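PDB 5E2G: beta-lactamase from Burkholderia cenocepacia, which probably acts as a class C beta-lactamase, hydrolysing beta-lactam antibiotics to substituted beta-amino acids. Local coordinates for residues Met18-Ile28 with Phe39-Gln47. Sequence-based numbering, arbitrary orientation.
Sequences MKQYAIPGMAI and FDYGVMSKQ
Met26 and Tyr41 form a hydrogen-bonded pair near the open end of an antiparallel beta hairpin, made by the first two strands of the large sheet of the beta-lactamase fold; strand 35-42 is an edge strand of that sheet within the chain. The 25-28 and 39-42 segments run at 173° to each other. Tyr41 N donates to Met26 O at 2.8 Å, and Met26 N returns a bond to Tyr41 O; Ile28 and Phe39 pair in the same way.

Packing is tight on the face that carries Ile28 and Tyr41, which helix 3-21 covers. In selenomethionine Met18, on the last turn of that helix, an extended chi2 brings SE 3.6 Å from Tyr41 CB, and the bend at chi3 (54°) turns CE toward Gly42. The two side chains cross at about a right angle, and SE lies obliquely to the ring, 5.2 Å from its centroid, in a Met-aromatic contact. Further along, Ile28 CG1 reaches Tyr41 CE1 at 3.8 Å, while Met26 O lies at the ring edge. Arg7 adds a cation-pi contact, and Thr11 OG1 hydrogen-bonds Tyr41 OH, fixing the far end of the ring.

Toward solvent the contact thins. Beyond Gly42, whose positive phi turns the chain, exposed Lys46 crosses the Pro24 ring, Lys46 CE lying 4.0 Å from Pro24 CG. Between the two segments one backbone bond spans this end: Val43 N reaches Pro24 O at 2.8 Å, from 48° out of the carbonyl plane.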
# COMPACT_ATOMS: atom_id res chain seq x y z
N MSE A 18 20.52 -7.49 1.48
CA MSE A 18 21.07 -6.54 0.54
C MSE A 18 22.27 -7.17 -0.14
O MSE A 18 22.60 -6.86 -1.28
CB MSE A 18 21.45 -5.25 1.25
CG MSE A 18 20.30 -4.63 1.99
SE MSE A 18 20.88 -3.10 3.03
CE MSE A 18 21.73 -2.11 1.58
N LYS A 19 22.92 -8.08 0.58
CA LYS A 19 24.05 -8.80 0.01
C LYS A 19 23.60 -9.70 -1.13
O LYS A 19 24.05 -9.56 -2.27
CB LYS A 19 24.75 -9.60 1.10
CG LYS A 19 26.11 -10.16 0.73
CD LYS A 19 26.67 -10.96 1.88
CE LYS A 19 28.10 -11.42 1.62
NZ LYS A 19 28.20 -12.32 0.43
N GLN A 20 22.68 -10.62 -0.85
CA GLN A 20 22.31 -11.63 -1.83
C GLN A 20 21.62 -11.03 -3.04
O GLN A 20 21.75 -11.55 -4.15
CB GLN A 20 21.41 -12.69 -1.22
CG GLN A 20 21.24 -13.87 -2.13
CD GLN A 20 19.98 -14.62 -1.85
OE1 GLN A 20 19.35 -14.41 -0.81
NE2 GLN A 20 19.58 -15.49 -2.77
N TYR A 21 20.86 -9.95 -2.85
CA TYR A 21 20.10 -9.35 -3.93
C TYR A 21 20.71 -8.06 -4.43
O TYR A 21 20.14 -7.44 -5.34
CB TYR A 21 18.65 -9.15 -3.49
CG TYR A 21 18.02 -10.48 -3.20
CD1 TYR A 21 17.77 -11.37 -4.23
CD2 TYR A 21 17.72 -10.88 -1.91
CE1 TYR A 21 17.23 -12.60 -3.99
CE2 TYR A 21 17.17 -12.11 -1.65
CZ TYR A 21 16.93 -12.97 -2.70
OH TYR A 21 16.38 -14.20 -2.46
N ALA A 22 21.86 -7.66 -3.89
CA ALA A 22 22.60 -6.50 -4.38
C ALA A 22 21.72 -5.26 -4.35
O ALA A 22 21.56 -4.56 -5.35
CB ALA A 22 23.16 -6.75 -5.78
N ILE A 23 21.11 -5.01 -3.20
CA ILE A 23 20.32 -3.80 -2.98
C ILE A 23 21.28 -2.70 -2.54
O ILE A 23 21.94 -2.86 -1.49
CB ILE A 23 19.23 -4.02 -1.93
CG1 ILE A 23 18.42 -5.27 -2.27
CG2 ILE A 23 18.32 -2.82 -1.87
CD1 ILE A 23 17.82 -5.24 -3.64
N PRO A 24 21.42 -1.61 -3.30
CA PRO A 24 22.32 -0.53 -2.86
C PRO A 24 21.95 0.05 -1.51
O PRO A 24 22.84 0.39 -0.73
CB PRO A 24 22.19 0.51 -3.99
CG PRO A 24 21.80 -0.30 -5.19
CD PRO A 24 20.92 -1.40 -4.67
N GLY A 25 20.66 0.16 -1.22
CA GLY A 25 20.25 0.80 0.01
C GLY A 25 18.89 0.33 0.47
O GLY A 25 18.07 -0.16 -0.31
N MSE A 26 18.67 0.47 1.77
CA MSE A 26 17.39 0.19 2.40
C MSE A 26 17.16 1.14 3.56
O MSE A 26 18.10 1.57 4.21
CB MSE A 26 17.30 -1.25 2.91
CG MSE A 26 17.40 -2.30 1.85
SE MSE A 26 16.83 -4.00 2.56
CE MSE A 26 14.94 -3.59 2.85
N ALA A 27 15.90 1.46 3.81
CA ALA A 27 15.51 2.18 5.01
C ALA A 27 14.49 1.34 5.74
O ALA A 27 13.53 0.85 5.13
CB ALA A 27 14.95 3.56 4.68
N ILE A 28 14.72 1.12 7.04
CA ILE A 28 13.90 0.24 7.86
C ILE A 28 13.28 1.07 8.97
O ILE A 28 14.01 1.72 9.73
CB ILE A 28 14.72 -0.92 8.45
CG1 ILE A 28 15.68 -1.51 7.42
CG2 ILE A 28 13.79 -1.95 9.06
CD1 ILE A 28 15.02 -2.17 6.23
N PHE A 39 16.28 2.93 10.61
CA PHE A 39 17.65 2.47 10.42
C PHE A 39 17.97 2.48 8.94
O PHE A 39 17.31 1.78 8.16
CB PHE A 39 17.82 1.06 11.00
CG PHE A 39 17.41 0.94 12.44
CD1 PHE A 39 18.12 1.60 13.43
CD2 PHE A 39 16.30 0.19 12.79
CE1 PHE A 39 17.74 1.50 14.75
CE2 PHE A 39 15.93 0.09 14.11
CZ PHE A 39 16.65 0.75 15.09
N ASP A 40 18.96 3.28 8.54
CA ASP A 40 19.31 3.45 7.14
C ASP A 40 20.52 2.59 6.80
O ASP A 40 21.43 2.41 7.62
CB ASP A 40 19.60 4.92 6.82
CG ASP A 40 18.34 5.79 6.86
OD1 ASP A 40 17.24 5.30 6.55
OD2 ASP A 40 18.46 6.99 7.22
N TYR A 41 20.54 2.06 5.58
CA TYR A 41 21.62 1.20 5.11
C TYR A 41 22.01 1.56 3.69
O TYR A 41 21.15 1.80 2.84
CB TYR A 41 21.23 -0.28 5.17
CG TYR A 41 20.89 -0.78 6.56
CD1 TYR A 41 19.61 -0.62 7.08
CD2 TYR A 41 21.84 -1.40 7.34
CE1 TYR A 41 19.29 -1.08 8.34
CE2 TYR A 41 21.54 -1.85 8.60
CZ TYR A 41 20.27 -1.69 9.10
OH TYR A 41 19.97 -2.14 10.37
N GLY A 42 23.31 1.57 3.42
CA GLY A 42 23.75 1.66 2.04
C GLY A 42 23.53 3.03 1.42
O GLY A 42 23.58 4.06 2.09
N VAL A 43 23.27 3.03 0.11
CA VAL A 43 23.39 4.22 -0.72
C VAL A 43 22.15 4.41 -1.60
O VAL A 43 21.47 3.45 -1.98
CB VAL A 43 24.66 4.17 -1.60
CG1 VAL A 43 25.91 4.37 -0.73
CG2 VAL A 43 24.75 2.85 -2.35
N MSE A 44 21.88 5.67 -1.94
CA MSE A 44 20.72 6.09 -2.72
C MSE A 44 20.85 5.84 -4.21
O MSE A 44 19.85 5.67 -4.90
CB MSE A 44 20.46 7.59 -2.53
CG MSE A 44 20.14 8.03 -1.13
SE MSE A 44 19.79 9.94 -1.06
CE MSE A 44 18.75 10.13 -2.70
N SER A 45 22.10 5.86 -4.69
CA SER A 45 22.38 5.84 -6.12
C SER A 45 23.80 5.35 -6.36
O SER A 45 24.75 5.92 -5.82
CB SER A 45 22.20 7.23 -6.74
OG SER A 45 22.67 7.27 -8.07
N LYS A 46 23.93 4.31 -7.19
CA LYS A 46 25.24 3.72 -7.48
C LYS A 46 26.15 4.68 -8.23
O LYS A 46 27.37 4.52 -8.19
CB LYS A 46 25.09 2.44 -8.29
CG LYS A 46 24.93 1.16 -7.50
CD LYS A 46 24.80 -0.01 -8.46
CE LYS A 46 24.66 -1.32 -7.74
NZ LYS A 46 24.67 -2.47 -8.69
N GLN A 47 25.58 5.65 -8.93
CA GLN A 47 26.40 6.57 -9.70
C GLN A 47 26.93 7.71 -8.83
O GLN A 47 28.04 8.19 -9.05
CB GLN A 47 25.61 7.12 -10.88
CG GLN A 47 26.36 8.14 -11.72
CD GLN A 47 25.94 9.56 -11.41
OE1 GLN A 47 24.74 9.86 -11.31
NE2 GLN A 47 26.91 10.45 -11.25